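Local coordinates for protein SxtG (Microseira wollei, PDB 6U1R) that probably transfers an amidino group in the biosynthesis of saxitoxin, at residues Ala217-Val220 with Asp225-Gly228; His253-Gln258 with Thr267-Leu272. One frame throughout, in Å; residues are numbered along the deposited sequence.

Contact 1 of 2, residues Ala217-Val220 with Asp225-Gly228; sequences ADFV and DIFG
Val-220 and Phe-227 form an antiparallel hydrogen-bonded pair. Val-220 N donates to Phe-227 O at 2.9 Å, and the return bond from Phe-227 N to Val-220 O measures 3.0 Å. N-H...O angles of 161° and 164° make both nearly straight. With CG1 anti to the carbonyl carbon (chi1 -76°), Val-220 CG2 is left between the backbone N and the carbonyl carbon, 4.1 Å from Phe-227 CB.

One step along, Phe-219 and Gly-228 make the non-hydrogen-bonded pair. Because Gly-228 has no side chain, the Phe-219 ring can settle obliquely against its backbone, with CD2 3.6 Å from Gly-228 CA; a CB there would collide with the ring. Ile-226 CG2 flanks the same aromatic side chain, 4.0 Å from Phe-219 CB. A CA-H...O contact, Gly-228 CA to Asp-218 O at 3.1 Å, extends the pairing past the last bridge.

Further out, the Asp-218 carboxylate is held by several donors: OD2 bonds Thr-234 OG1 and Ser-231 OG, while OD1 bonds Gln-229 NE2. Its side chain is about 4 Å from those of Asp-215 and His-264, two of the predicted active-site residues, consistent with a second-shell role.

The hairpin of strands 219-222 and 225-229 is covered by helix 236-245 on the Phe-219 face and by strand 269-273 on the Val-220 and Phe-227 face.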
loop_
_atom_site.group_PDB
_atom_site.type_symbol
_atom_site.label_atom_id
_atom_site.label_comp_id
_atom_site.label_asym_id
_atom_site.label_seq_id
_atom_site.Cartn_x
_atom_site.Cartn_y
_atom_site.Cartn_z
ATOM N N ALA A 217 4.016 14.934 2.594
ATOM C CA ALA A 217 4.327 16.351 2.729
ATOM C C ALA A 217 5.782 16.616 3.095
ATOM O O ALA A 217 6.160 17.790 3.238
ATOM C CB ALA A 217 3.405 16.983 3.767
ATOM N N ASP A 218 6.620 15.579 3.221
ATOM C CA ASP A 218 8.067 15.789 3.259
ATOM C C ASP A 218 8.675 15.957 1.858
ATOM O O ASP A 218 9.916 16.014 1.740
ATOM C CB ASP A 218 8.767 14.632 3.990
ATOM C CG ASP A 218 8.845 14.853 5.495
ATOM O OD1 ASP A 218 9.124 16.003 5.907
ATOM O OD2 ASP A 218 8.608 13.880 6.251
ATOM N N PHE A 219 7.834 16.074 0.820
ATOM C CA PHE A 219 8.272 16.248 -0.564
ATOM C C PHE A 219 7.517 17.391 -1.236
ATOM O O PHE A 219 6.338 17.628 -0.946
ATOM C CB PHE A 219 8.072 14.961 -1.373
ATOM C CG PHE A 219 8.785 13.779 -0.794
ATOM C CD1 PHE A 219 8.182 13.002 0.183
ATOM C CD2 PHE A 219 10.064 13.458 -1.201
ATOM C CE1 PHE A 219 8.831 11.933 0.730
ATOM C CE2 PHE A 219 10.719 12.364 -0.658
ATOM C CZ PHE A 219 10.108 11.609 0.314
ATOM N N VAL A 220 8.216 18.118 -2.120
ATOM C CA VAL A 220 7.594 19.107 -2.997
ATOM C C VAL A 220 8.024 18.815 -4.429
ATOM O O VAL A 220 9.104 18.265 -4.670
ATOM C CB VAL A 220 7.942 20.562 -2.602
ATOM C CG1 VAL A 220 7.142 20.968 -1.392
ATOM C CG2 VAL A 220 9.441 20.715 -2.341
ATOM N N ASP A 225 11.924 16.691 -11.287
ATOM C CA ASP A 225 12.757 16.796 -10.096
ATOM C C ASP A 225 11.863 17.058 -8.893
ATOM O O ASP A 225 11.035 17.978 -8.917
ATOM C CB ASP A 225 13.805 17.898 -10.265
ATOM C CG ASP A 225 14.746 17.596 -11.392
ATOM O OD1 ASP A 225 15.637 16.749 -11.190
ATOM O OD2 ASP A 225 14.565 18.171 -12.493
ATOM N N ILE A 226 12.027 16.226 -7.858
ATOM C CA ILE A 226 11.270 16.286 -6.612
ATOM C C ILE A 226 12.266 16.476 -5.466
ATOM O O ILE A 226 13.343 15.865 -5.461
ATOM C CB ILE A 226 10.433 14.998 -6.430
ATOM C CG1 ILE A 226 9.350 14.896 -7.510
ATOM C CG2 ILE A 226 9.790 14.930 -5.035
ATOM C CD1 ILE A 226 8.736 13.522 -7.641
ATOM N N PHE A 227 11.935 17.340 -4.521
ATOM C CA PHE A 227 12.804 17.615 -3.378
ATOM C C PHE A 227 12.170 17.062 -2.111
ATOM O O PHE A 227 10.978 17.273 -1.875
ATOM C CB PHE A 227 13.060 19.111 -3.252
ATOM C CG PHE A 227 13.787 19.669 -4.428
ATOM C CD1 PHE A 227 15.172 19.665 -4.460
ATOM C CD2 PHE A 227 13.100 20.119 -5.534
ATOM C CE1 PHE A 227 15.854 20.138 -5.551
ATOM C CE2 PHE A 227 13.792 20.594 -6.642
ATOM C CZ PHE A 227 15.172 20.594 -6.639
ATOM N N GLY A 228 12.964 16.352 -1.307
ATOM C CA GLY A 228 12.481 15.807 -0.052
ATOM C C GLY A 228 13.493 16.028 1.055
ATOM O O GLY A 228 14.590 16.548 0.828
#

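Contact 2 of 2, residues His253-Gln258 with Thr267-Leu272; sequences HIIESQ and TTLMPL
Ile-255 carries the apolar part of this contact by sending its two branches to two consecutive residues, Thr-268 and Leu-269. Its chi1 of 70° sets CG1 between the backbone N and the carbonyl carbon, and from there the extended ethyl arm takes CD1 to 3.9 Å from Thr-268 CG2. These two side chains run past each other in opposite directions, so their methyl groups overlap alongside rather than meeting head-on. The CG2 branch of Ile-255 faces Leu-269 instead, 4.0 Å from CD2, where the two side chains cross at a slant. The backbones themselves stay well apart, with 9.0 Å from Ile-255 CA to Leu-269 CA, a spacing that rules out strand pairing here.

Two residues on, beyond the strand, Ser-257 reaches across through a single ordered water. Its OG, anti to the backbone N (chi1 179°), lies 2.6 Å from this water, which is in turn 2.7 Å from Thr-268 OG1. The hydroxyls are 4.6 Å apart, Ser-257 OG to Thr-268 OG1, so the water fills the gap as a bent bridge. Cys-259 N supplies a further hydrogen bond to Ser-257 OG, fixing the serine end. Thr-268 thus uses both branches, the methyl for Ile-255 and the hydroxyl for the water.

The two strands belong to different three-stranded mixed sheets, consistent with the α/β propeller of this family. Strand 251-255 is an outer strand of its sheet, beside strand 225-229, with Ile-255 also touching Gln-229. Strand 269-273 is likewise an outer strand, beside strand 276-279, and there Leu-269 packs on Ile-277 and Val-279.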
loop_
_atom_site.group_PDB
_atom_site.type_symbol
_atom_site.label_atom_id
_atom_site.label_comp_id
_atom_site.label_asym_id
_atom_site.label_seq_id
_atom_site.Cartn_x
_atom_site.Cartn_y
_atom_site.Cartn_z
ATOM N N HIS A 253 15.727 14.612 -4.975
ATOM C CA HIS A 253 16.873 15.285 -4.376
ATOM C C HIS A 253 16.568 15.512 -2.906
ATOM O O HIS A 253 15.478 15.973 -2.574
ATOM C CB HIS A 253 17.126 16.623 -5.059
ATOM C CG HIS A 253 17.245 16.514 -6.544
ATOM N ND1 HIS A 253 18.449 16.291 -7.180
ATOM C CD2 HIS A 253 16.304 16.563 -7.515
ATOM C CE1 HIS A 253 18.241 16.225 -8.487
ATOM N NE2 HIS A 253 16.948 16.384 -8.715
ATOM N N ILE A 254 17.517 15.206 -2.033
ATOM C CA ILE A 254 17.285 15.265 -0.591
ATOM C C ILE A 254 18.028 16.470 -0.036
ATOM O O ILE A 254 19.245 16.589 -0.221
ATOM C CB ILE A 254 17.724 13.962 0.092
ATOM C CG1 ILE A 254 16.895 12.789 -0.452
ATOM C CG2 ILE A 254 17.593 14.060 1.614
ATOM C CD1 ILE A 254 15.339 12.973 -0.311
ATOM N N ILE A 255 17.300 17.370 0.633
ATOM C CA ILE A 255 17.917 18.510 1.301
ATOM C C ILE A 255 18.164 18.156 2.763
ATOM O O ILE A 255 17.540 17.253 3.320
ATOM C CB ILE A 255 17.066 19.793 1.206
ATOM C CG1 ILE A 255 15.803 19.674 2.065
ATOM C CG2 ILE A 255 16.717 20.109 -0.247
ATOM C CD1 ILE A 255 15.224 20.982 2.471
ATOM N N GLU A 256 19.054 18.920 3.400
ATOM C CA GLU A 256 19.308 18.826 4.836
ATOM C C GLU A 256 18.584 19.963 5.551
ATOM O O GLU A 256 18.836 21.131 5.256
ATOM C CB GLU A 256 20.809 18.900 5.117
ATOM C CG GLU A 256 21.636 17.868 4.342
ATOM C CD GLU A 256 21.382 16.440 4.793
ATOM O OE1 GLU A 256 21.177 16.231 6.008
ATOM O OE2 GLU A 256 21.387 15.525 3.932
ATOM N N SER A 257 17.665 19.623 6.460
ATOM C CA SER A 257 17.024 20.629 7.302
ATOM C C SER A 257 17.839 20.843 8.570
ATOM O O SER A 257 18.365 19.891 9.152
ATOM C CB SER A 257 15.604 20.220 7.690
ATOM O OG SER A 257 15.009 21.207 8.526
ATOM N N GLN A 258 17.933 22.096 8.991
ATOM C CA GLN A 258 18.488 22.464 10.286
ATOM C C GLN A 258 17.429 22.523 11.388
ATOM O O GLN A 258 17.761 22.886 12.520
ATOM C CB GLN A 258 19.194 23.820 10.171
ATOM C CG GLN A 258 20.405 23.793 9.229
ATOM C CD GLN A 258 20.939 25.188 8.902
ATOM O OE1 GLN A 258 20.197 26.176 8.887
ATOM N NE2 GLN A 258 22.231 25.266 8.628
ATOM N N THR A 267 7.094 24.121 5.118
ATOM C CA THR A 267 7.490 25.412 5.675
ATOM C C THR A 267 8.994 25.637 5.547
ATOM O O THR A 267 9.524 26.575 6.159
ATOM C CB THR A 267 7.079 25.568 7.150
ATOM O OG1 THR A 267 7.715 24.585 7.962
ATOM C CG2 THR A 267 5.587 25.461 7.318
ATOM N N THR A 268 9.684 24.828 4.733
ATOM C CA THR A 268 11.135 24.863 4.577
ATOM C C THR A 268 11.553 25.208 3.158
ATOM O O THR A 268 12.390 26.118 2.957
ATOM C CB THR A 268 11.740 23.502 4.992
ATOM O OG1 THR A 268 11.477 23.236 6.385
ATOM C CG2 THR A 268 13.254 23.448 4.729
ATOM N N LEU A 269 10.979 24.519 2.165
ATOM C CA LEU A 269 11.376 24.631 0.760
ATOM C C LEU A 269 10.093 24.594 -0.059
ATOM O O LEU A 269 9.449 23.539 -0.135
ATOM C CB LEU A 269 12.313 23.482 0.381
ATOM C CG LEU A 269 13.073 23.604 -0.938
ATOM C CD1 LEU A 269 14.273 24.531 -0.816
ATOM C CD2 LEU A 269 13.488 22.234 -1.429
ATOM N N MET A 270 9.729 25.716 -0.680
ATOM C CA MET A 270 8.454 25.847 -1.389
ATOM C C MET A 270 8.651 26.391 -2.803
ATOM O O MET A 270 8.782 27.613 -2.999
ATOM C CB MET A 270 7.496 26.720 -0.599
ATOM C CG MET A 270 6.999 25.987 0.659
ATOM S SD MET A 270 5.939 24.613 0.181
ATOM C CE MET A 270 4.340 25.463 0.121
ATOM N N PRO A 271 8.643 25.522 -3.808
ATOM C CA PRO A 271 8.607 25.992 -5.199
ATOM C C PRO A 271 7.348 26.809 -5.442
ATOM O O PRO A 271 6.240 26.380 -5.115
ATOM C CB PRO A 271 8.603 24.689 -6.017
ATOM C CG PRO A 271 9.092 23.630 -5.056
ATOM C CD PRO A 271 8.633 24.055 -3.710
ATOM N N LEU A 272 7.514 27.993 -6.032
ATOM C CA LEU A 272 6.369 28.851 -6.332
ATOM C C LEU A 272 6.041 28.950 -7.816
ATOM O O LEU A 272 4.876 29.124 -8.155
ATOM C CB LEU A 272 6.597 30.269 -5.798
ATOM C CG LEU A 272 6.870 30.387 -4.294
ATOM C CD1 LEU A 272 6.989 31.848 -3.896
ATOM C CD2 LEU A 272 5.792 29.691 -3.480
HETATM O O HOH W 1 12.519 21.117 7.764
#

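In the fold
Both contacts are buried, but they do different work. Contact 1 lies within one sheet and rests on backbone pairing; contact 2 lies between sheets, buries less surface (144 against 243 Å²), and relies on methyl packing plus a water bridge. Both reach one sheet, contact 2 through strand 251-255 alone, which runs parallel beside strand 225-229; there Ile-226 O is 2.7 Å from His-253 N, a probable hydrogen bond. Leu-269 of contact 2 also covers contact 1, its CD2 lying 3.6 Å from Phe-227 CB. Contact 1 comes nearer the predicted active site: the side chain of Asp-218 is about 4 Å from that of His-264, that of Thr-268 about 8 Å.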